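Local structure of putative glycosyltransferase (GalT1) (Streptococcus parasanguinis FW213, 5HEA) at residues A[29-34]-A[97-102]; A[140-145]-A[204-209]; A[176-181]-A[196-201]. The protein is probably a nucleotide-binding glycosyltransferase, this chain being the C-terminal part of the longer protein, with a GT-A type family 2 domain and a helical tail. All coordinates share one frame; numbering follows the deposited sequence.

Interaction 1 of 3, residues A[29-34]-A[97-102]; sequences RQTYKN and VEEFYL
The side-chain amide of Gln30 lies against the turn from Glu98 to Tyr101 and bonds to the backbone at both ends. Gln30 NE2 gives a nearly straight hydrogen bond to Glu98 O at 2.9 Å, and this oxygen lies in the plane of the amide. Gln30 OE1 accepts from Leu102 N at 2.9 Å, again almost straight, with the donor tilted from the plane of the side-chain carbonyl. The bend at chi2 (-53°) turns the amide back toward the turn. Tyr101 N reaches Glu98 O from the opposite face of that carbonyl and closes the turn, which is of type I. NE2 also bonds to Ser26 O, so this buried amide is fixed against rotation. The contact belongs to the GT-A type domain. It ties the loop between helix 20-28 and strand 35-41 to the beginning of helix 101-110, where Phe100 is the N-cap residue. Thr31 N donates to Glu99 O at 2.8 Å, and Gln30 CA adds a CA-H...O contact to the same oxygen. Thr31 CG2 passes 3.9 Å from Glu99 CG, the two side chains crossing at about a right angle, while Thr31 OG1 bonds to Glu103. Deeper in, Tyr32 CB packs on Leu102 CB at 3.9 Å. The tyrosine ring then leads away, and its hydroxyl bonds to Glu5 O.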
# COMPACT_ATOMS: atom_id res chain seq x y z
N ARG A 29 39.78 7.58 23.16
CA ARG A 29 40.78 8.39 23.86
C ARG A 29 40.29 9.01 25.17
O ARG A 29 40.94 9.92 25.69
CB ARG A 29 41.29 9.52 22.96
CG ARG A 29 42.17 9.06 21.81
CD ARG A 29 42.78 10.26 21.10
NE ARG A 29 41.78 11.27 20.75
CZ ARG A 29 41.35 11.51 19.51
NH1 ARG A 29 41.85 10.83 18.49
NH2 ARG A 29 40.43 12.45 19.29
N GLN A 30 39.15 8.56 25.69
CA GLN A 30 38.62 9.15 26.92
C GLN A 30 39.51 8.86 28.12
O GLN A 30 39.96 7.74 28.30
CB GLN A 30 37.19 8.66 27.21
CG GLN A 30 36.15 9.32 26.35
CD GLN A 30 36.22 10.83 26.41
OE1 GLN A 30 35.96 11.43 27.46
NE2 GLN A 30 36.60 11.45 25.30
N THR A 31 39.74 9.89 28.94
CA THR A 31 40.49 9.73 30.19
C THR A 31 39.72 8.88 31.19
O THR A 31 40.31 8.22 32.05
CB THR A 31 40.83 11.10 30.82
OG1 THR A 31 39.63 11.82 31.10
CG2 THR A 31 41.67 11.92 29.87
N TYR A 32 38.39 8.90 31.10
CA TYR A 32 37.55 8.01 31.89
C TYR A 32 37.48 6.68 31.16
O TYR A 32 36.93 6.59 30.06
CB TYR A 32 36.15 8.59 32.08
CG TYR A 32 35.31 7.86 33.11
CD1 TYR A 32 34.60 6.71 32.77
CD2 TYR A 32 35.23 8.31 34.42
CE1 TYR A 32 33.83 6.05 33.70
CE2 TYR A 32 34.47 7.65 35.36
CZ TYR A 32 33.76 6.53 34.99
OH TYR A 32 33.00 5.87 35.92
N LYS A 33 38.02 5.64 31.77
CA LYS A 33 38.26 4.38 31.05
C LYS A 33 37.09 3.41 31.10
O LYS A 33 36.89 2.61 30.18
CB LYS A 33 39.52 3.70 31.60
CG LYS A 33 40.78 4.56 31.53
CD LYS A 33 41.17 4.81 30.10
CE LYS A 33 42.40 5.70 30.02
NZ LYS A 33 42.87 5.83 28.60
N ASN A 34 36.31 3.45 32.18
CA ASN A 34 35.30 2.42 32.40
C ASN A 34 33.98 2.70 31.69
O ASN A 34 32.98 3.06 32.31
CB ASN A 34 35.07 2.18 33.89
CG ASN A 34 34.28 0.92 34.15
OD1 ASN A 34 34.09 0.10 33.25
ND2 ASN A 34 33.81 0.74 35.38
N VAL A 97 34.46 14.64 20.63
CA VAL A 97 34.60 15.22 21.96
C VAL A 97 36.06 15.36 22.41
O VAL A 97 36.96 14.71 21.86
CB VAL A 97 33.85 14.37 23.02
CG1 VAL A 97 32.35 14.33 22.72
CG2 VAL A 97 34.40 12.95 23.05
N GLU A 98 36.28 16.19 23.42
CA GLU A 98 37.58 16.32 24.08
C GLU A 98 37.89 15.03 24.81
O GLU A 98 36.98 14.27 25.12
CB GLU A 98 37.55 17.46 25.10
CG GLU A 98 37.44 18.84 24.49
CD GLU A 98 38.74 19.31 23.88
OE1 GLU A 98 39.77 18.65 24.11
OE2 GLU A 98 38.72 20.33 23.16
N GLU A 99 39.16 14.79 25.12
CA GLU A 99 39.56 13.56 25.80
C GLU A 99 39.10 13.51 27.26
O GLU A 99 39.04 12.42 27.85
CB GLU A 99 41.07 13.36 25.72
CG GLU A 99 41.85 14.24 26.69
CD GLU A 99 43.35 14.02 26.60
OE1 GLU A 99 43.82 13.59 25.53
OE2 GLU A 99 44.04 14.28 27.61
N PHE A 100 38.79 14.67 27.83
CA PHE A 100 38.35 14.77 29.23
C PHE A 100 36.83 14.92 29.37
O PHE A 100 36.31 15.19 30.45
CB PHE A 100 39.05 15.93 29.94
CG PHE A 100 38.98 17.23 29.19
CD1 PHE A 100 37.81 17.98 29.17
CD2 PHE A 100 40.08 17.71 28.50
CE1 PHE A 100 37.74 19.18 28.48
CE2 PHE A 100 40.01 18.91 27.80
CZ PHE A 100 38.84 19.64 27.80
N TYR A 101 36.12 14.76 28.26
CA TYR A 101 34.67 14.94 28.21
C TYR A 101 33.90 14.13 29.25
O TYR A 101 33.16 14.68 30.07
CB TYR A 101 34.18 14.55 26.80
CG TYR A 101 32.67 14.51 26.62
CD1 TYR A 101 31.93 15.69 26.55
CD2 TYR A 101 32.00 13.30 26.46
CE1 TYR A 101 30.56 15.66 26.35
CE2 TYR A 101 30.63 13.27 26.27
CZ TYR A 101 29.92 14.45 26.21
OH TYR A 101 28.57 14.45 26.02
N LEU A 102 34.09 12.81 29.21
CA LEU A 102 33.37 11.90 30.09
C LEU A 102 33.74 12.12 31.56
O LEU A 102 32.87 12.16 32.45
CB LEU A 102 33.69 10.47 29.69
CG LEU A 102 32.58 9.43 29.64
CD1 LEU A 102 31.28 10.02 29.09
CD2 LEU A 102 33.04 8.25 28.80

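Interaction 2 of 3, residues A[140-145]-A[204-209]; sequences YFCKNY and QITFIN
An antiparallel strand pair in the mixed sheet of the domain forms this contact: strand 142-146 runs alongside the start of strand 204-217. Lys143 and Phe207 are a hydrogen-bonded pair, with Lys143 N to Phe207 O at 3.1 Å and Phe207 N to Lys143 O at 3.0 Å. Tyr145 and Ile205 are a second such pair. Just before strand 142-146 begins, Asn209 N donates to Phe141 O at 2.7 Å in a nearly straight bond.

Side chains separate onto two faces. On the face of Asn144 and Thr206, the two lie side by side, and Thr206 OG1 donates to Asn144 OD1 at 2.7 Å. The same hydroxyl also bonds to Ser114. The amide of Gln204 stacks on that of Asn144, their planes 18° apart, and its NE2 bonds to Ser114 OG. Next to them, Cys142 SG touches Ile208 CG2 at 3.4 Å.

Tyr145 and Phe207 lie on the opposite face, with Lys143 and Ile205. Tyr145 CE2 lies 3.7 Å from Phe207 CB, the two side chains pointing the same way. At the far end, Phe141 has CG between its backbone N and carbonyl carbon (chi1 71°), which swings its ring over to the partner strand. There Asn209 CB meets the ring face in a CH-pi contact, 3.9 Å from the Phe141 centroid. The rings of Phe141 and Phe207 meet obliquely, with planes at 51°.

Strand 116-125 flanks 204-209 in parallel. Ile208 packs on helix 101-110, and Ile205 and Phe207 pack on Trp150 of helix 147-150.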
# COMPACT_ATOMS: atom_id res chain seq x y z
N TYR A 140 33.60 30.03 31.72
CA TYR A 140 33.34 28.80 32.46
C TYR A 140 32.63 29.04 33.79
O TYR A 140 32.99 29.93 34.55
CB TYR A 140 34.63 28.01 32.73
CG TYR A 140 34.41 26.78 33.60
CD1 TYR A 140 33.98 25.59 33.04
CD2 TYR A 140 34.62 26.83 34.98
CE1 TYR A 140 33.77 24.47 33.83
CE2 TYR A 140 34.41 25.70 35.78
CZ TYR A 140 33.99 24.52 35.19
OH TYR A 140 33.77 23.39 35.94
N PHE A 141 31.59 28.26 34.04
CA PHE A 141 31.03 28.15 35.37
C PHE A 141 30.43 26.76 35.53
O PHE A 141 30.25 26.02 34.56
CB PHE A 141 29.99 29.25 35.66
CG PHE A 141 28.70 29.09 34.91
CD1 PHE A 141 27.64 28.37 35.45
CD2 PHE A 141 28.54 29.67 33.66
CE1 PHE A 141 26.44 28.22 34.76
CE2 PHE A 141 27.33 29.52 32.95
CZ PHE A 141 26.28 28.80 33.51
N CYS A 142 30.14 26.42 36.77
CA CYS A 142 29.47 25.19 37.12
C CYS A 142 28.44 25.61 38.16
O CYS A 142 28.66 26.57 38.89
CB CYS A 142 30.47 24.20 37.71
SG CYS A 142 29.76 22.61 38.17
N LYS A 143 27.31 24.91 38.22
CA LYS A 143 26.24 25.24 39.17
C LYS A 143 25.33 24.04 39.36
O LYS A 143 25.09 23.27 38.42
CB LYS A 143 25.42 26.43 38.66
CG LYS A 143 24.53 27.07 39.71
CD LYS A 143 23.76 28.24 39.14
CE LYS A 143 22.92 28.94 40.21
NZ LYS A 143 21.88 28.05 40.81
N ASN A 144 24.84 23.88 40.59
CA ASN A 144 23.81 22.89 40.89
C ASN A 144 22.45 23.56 40.78
O ASN A 144 22.28 24.68 41.24
CB ASN A 144 23.99 22.34 42.32
CG ASN A 144 25.19 21.43 42.44
OD1 ASN A 144 25.66 20.88 41.45
ND2 ASN A 144 25.69 21.27 43.66
N TYR A 145 21.49 22.87 40.16
CA TYR A 145 20.15 23.43 39.99
C TYR A 145 19.08 22.52 40.57
O TYR A 145 19.18 21.29 40.48
CB TYR A 145 19.81 23.63 38.51
CG TYR A 145 20.66 24.64 37.79
CD1 TYR A 145 20.26 25.98 37.70
CD2 TYR A 145 21.85 24.27 37.17
CE1 TYR A 145 21.04 26.91 37.03
CE2 TYR A 145 22.63 25.20 36.50
CZ TYR A 145 22.22 26.51 36.43
OH TYR A 145 22.99 27.44 35.77
N GLN A 204 18.32 16.92 41.39
CA GLN A 204 19.27 18.00 41.17
C GLN A 204 20.08 17.74 39.90
O GLN A 204 20.43 16.60 39.59
CB GLN A 204 20.23 18.12 42.35
CG GLN A 204 21.33 19.18 42.16
CD GLN A 204 22.22 19.32 43.38
OE1 GLN A 204 21.88 20.02 44.34
NE2 GLN A 204 23.36 18.65 43.35
N ILE A 205 20.36 18.82 39.18
CA ILE A 205 21.12 18.73 37.95
C ILE A 205 22.34 19.64 38.06
O ILE A 205 22.23 20.76 38.56
CB ILE A 205 20.23 19.15 36.78
CG1 ILE A 205 19.00 18.23 36.72
CG2 ILE A 205 21.04 19.17 35.48
CD1 ILE A 205 18.00 18.56 35.62
N THR A 206 23.50 19.16 37.61
CA THR A 206 24.70 19.98 37.61
C THR A 206 25.08 20.36 36.18
O THR A 206 25.20 19.50 35.30
CB THR A 206 25.89 19.25 38.27
OG1 THR A 206 25.56 18.95 39.63
CG2 THR A 206 27.14 20.12 38.23
N PHE A 207 25.24 21.66 35.94
CA PHE A 207 25.65 22.16 34.63
C PHE A 207 27.10 22.61 34.66
O PHE A 207 27.49 23.36 35.56
CB PHE A 207 24.75 23.32 34.19
CG PHE A 207 25.11 23.88 32.83
CD1 PHE A 207 24.87 23.14 31.68
CD2 PHE A 207 25.67 25.13 32.71
CE1 PHE A 207 25.19 23.65 30.45
CE2 PHE A 207 26.01 25.65 31.47
CZ PHE A 207 25.77 24.90 30.34
N ILE A 208 27.89 22.17 33.68
CA ILE A 208 29.23 22.74 33.50
C ILE A 208 29.32 23.47 32.17
O ILE A 208 29.11 22.87 31.10
CB ILE A 208 30.38 21.68 33.62
CG1 ILE A 208 29.99 20.37 32.96
CG2 ILE A 208 30.70 21.40 35.08
CD1 ILE A 208 31.06 19.31 33.05
N ASN A 209 29.60 24.77 32.23
CA ASN A 209 29.65 25.59 31.02
C ASN A 209 30.99 25.48 30.31
O ASN A 209 31.75 26.45 30.24
CB ASN A 209 29.34 27.06 31.31
CG ASN A 209 28.93 27.82 30.05
OD1 ASN A 209 28.23 27.26 29.20
ND2 ASN A 209 29.38 29.06 29.91

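Interaction 3 of 3, residues A[176-181]-A[196-201]; sequences ELFEGI and YRLYLK
Lys201 leaves helix 195-201 and runs past Leu177 to reach the backbone of segment 176-181. Lys201 CB packs against Leu177 CD1 at 4.0 Å, the two side chains sliding past each other in opposite directions. Lys201 CG lies 3.9 Å from Ile181 CD1. The chain bends at chi2 (-79°) and again at chi4 (78°), which brings CE close to the carbonyl oxygens of Leu177 and Glu179. At the tip, NZ donates to both. The bond from Lys201 NZ to Glu179 O, at 2.9 Å, lies in the carbonyl plane on a lone pair. The bond from Lys201 NZ to Leu177 O, at 3.0 Å, comes from above the carbonyl plane. A water accepts a third bond from NZ and donates to Glu179 OE1, so it bridges the amine to a carboxylate that it does not touch directly.

Leu198 fills the apolar half of the contact. Leu198 CD2 stands over the centre of the Phe178 ring, 3.7 Å from the centroid. CD1 lies above the same face, nearer the rim, by CZ and CE1. Ile181 CD1 packs on Leu198 CD2 at 3.7 Å.

A type II beta turn from Phe178 to Ile181 shapes the loop, with Gly180 at positive phi. Gln280 of the second subunit donates to Gly180 O, and Tyr292 of that subunit packs on Lys201.

Three bonds thus grip the buried amine. They tie the helix to segment 176-181. The carbonyl oxygens and the nearby carboxylate would probably favour the charged amine.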
# COMPACT_ATOMS: atom_id res chain seq x y z
N GLU A 176 18.85 4.70 36.18
CA GLU A 176 17.54 4.46 36.79
C GLU A 176 16.48 5.47 36.31
O GLU A 176 15.29 5.19 36.35
CB GLU A 176 17.63 4.47 38.32
CG GLU A 176 18.05 5.82 38.91
CD GLU A 176 18.27 5.77 40.41
OE1 GLU A 176 17.70 4.88 41.07
OE2 GLU A 176 19.02 6.63 40.92
N LEU A 177 16.92 6.64 35.85
CA LEU A 177 16.01 7.65 35.33
C LEU A 177 15.20 7.17 34.10
O LEU A 177 14.13 7.70 33.81
CB LEU A 177 16.78 8.92 34.95
CG LEU A 177 17.11 10.04 35.94
CD1 LEU A 177 16.79 9.73 37.39
CD2 LEU A 177 18.55 10.45 35.78
N PHE A 178 15.70 6.18 33.38
CA PHE A 178 15.06 5.76 32.13
C PHE A 178 13.83 4.83 32.28
O PHE A 178 13.24 4.42 31.28
CB PHE A 178 16.08 5.16 31.15
CG PHE A 178 16.94 6.20 30.49
CD1 PHE A 178 16.59 6.74 29.27
CD2 PHE A 178 18.09 6.67 31.12
CE1 PHE A 178 17.37 7.71 28.66
CE2 PHE A 178 18.88 7.63 30.52
CZ PHE A 178 18.52 8.16 29.30
N GLU A 179 13.46 4.50 33.52
CA GLU A 179 12.25 3.70 33.75
C GLU A 179 11.03 4.34 33.08
O GLU A 179 10.59 5.44 33.45
CB GLU A 179 11.98 3.50 35.24
CG GLU A 179 10.69 2.70 35.50
CD GLU A 179 10.27 2.65 36.97
OE1 GLU A 179 10.82 3.41 37.80
OE2 GLU A 179 9.36 1.85 37.29
N GLY A 180 10.49 3.65 32.07
CA GLY A 180 9.29 4.11 31.40
C GLY A 180 9.52 5.24 30.41
O GLY A 180 8.56 5.76 29.83
N ILE A 181 10.78 5.62 30.21
CA ILE A 181 11.11 6.68 29.27
C ILE A 181 11.79 6.13 28.02
O ILE A 181 12.85 5.50 28.12
CB ILE A 181 11.99 7.78 29.93
CG1 ILE A 181 11.19 8.55 30.99
CG2 ILE A 181 12.47 8.76 28.87
CD1 ILE A 181 12.01 9.57 31.78
N TYR A 196 13.65 16.26 28.36
CA TYR A 196 13.06 16.96 29.51
C TYR A 196 12.35 16.02 30.49
O TYR A 196 12.30 16.29 31.69
CB TYR A 196 12.12 18.08 29.05
CG TYR A 196 10.75 17.61 28.62
CD1 TYR A 196 10.53 17.13 27.34
CD2 TYR A 196 9.67 17.68 29.50
CE1 TYR A 196 9.26 16.71 26.94
CE2 TYR A 196 8.40 17.27 29.11
CZ TYR A 196 8.21 16.78 27.83
OH TYR A 196 6.95 16.36 27.44
N ARG A 197 11.82 14.91 29.99
CA ARG A 197 11.20 13.95 30.90
C ARG A 197 12.21 13.32 31.86
O ARG A 197 11.90 13.05 33.02
CB ARG A 197 10.39 12.90 30.13
CG ARG A 197 9.27 13.52 29.30
CD ARG A 197 8.40 12.49 28.64
NE ARG A 197 8.88 12.11 27.31
CZ ARG A 197 9.10 10.85 26.92
NH1 ARG A 197 8.90 9.85 27.78
NH2 ARG A 197 9.50 10.58 25.67
N LEU A 198 13.43 13.09 31.39
CA LEU A 198 14.51 12.66 32.28
C LEU A 198 14.82 13.70 33.36
O LEU A 198 15.00 13.36 34.54
CB LEU A 198 15.76 12.35 31.47
CG LEU A 198 15.60 11.17 30.53
CD1 LEU A 198 16.70 11.20 29.47
CD2 LEU A 198 15.66 9.88 31.34
N TYR A 199 14.87 14.97 32.97
CA TYR A 199 15.08 16.05 33.94
C TYR A 199 14.01 16.01 35.06
O TYR A 199 14.31 16.16 36.26
CB TYR A 199 14.98 17.41 33.26
CG TYR A 199 16.04 17.75 32.23
CD1 TYR A 199 17.33 17.25 32.34
CD2 TYR A 199 15.74 18.60 31.17
CE1 TYR A 199 18.29 17.59 31.39
CE2 TYR A 199 16.69 18.93 30.22
CZ TYR A 199 17.95 18.42 30.33
OH TYR A 199 18.89 18.77 29.41
N LEU A 200 12.76 15.80 34.66
CA LEU A 200 11.66 15.78 35.63
C LEU A 200 11.77 14.61 36.62
O LEU A 200 11.15 14.64 37.68
CB LEU A 200 10.30 15.78 34.91
CG LEU A 200 9.95 17.03 34.11
CD1 LEU A 200 8.73 16.79 33.22
CD2 LEU A 200 9.73 18.23 35.04
N LYS A 201 12.56 13.60 36.28
CA LYS A 201 12.79 12.47 37.17
C LYS A 201 13.86 12.80 38.21
O LYS A 201 13.94 12.16 39.25
CB LYS A 201 13.23 11.23 36.39
CG LYS A 201 12.15 10.56 35.54
CD LYS A 201 11.23 9.70 36.39
CE LYS A 201 10.64 8.56 35.57
NZ LYS A 201 11.58 7.43 35.34
O HOH W 1 9.96 5.82 37.32

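Overall arrangement
Each of the three contacts pairs segments in a different way. Interaction 1 joins the loop after helix 20-28 to the turn that leads into helix 101-110, chiefly through one glutamine amide gripping backbone atoms. Interaction 2 is a strand pair, partly buried, in which main-chain bonds dominate and side chains alternate between two mixed faces. Interaction 3 is the most buried and combines a lysine amine with apolar packing of leucine and isoleucine on a phenylalanine ring; it also borders another subunit. It is nested within the chain loop closed by interaction 2, and the two touch where Ile205 packs on Tyr199. Interaction 1 includes the first residues of helix 101-110, and Ile208 of interaction 2 packs on the same helix.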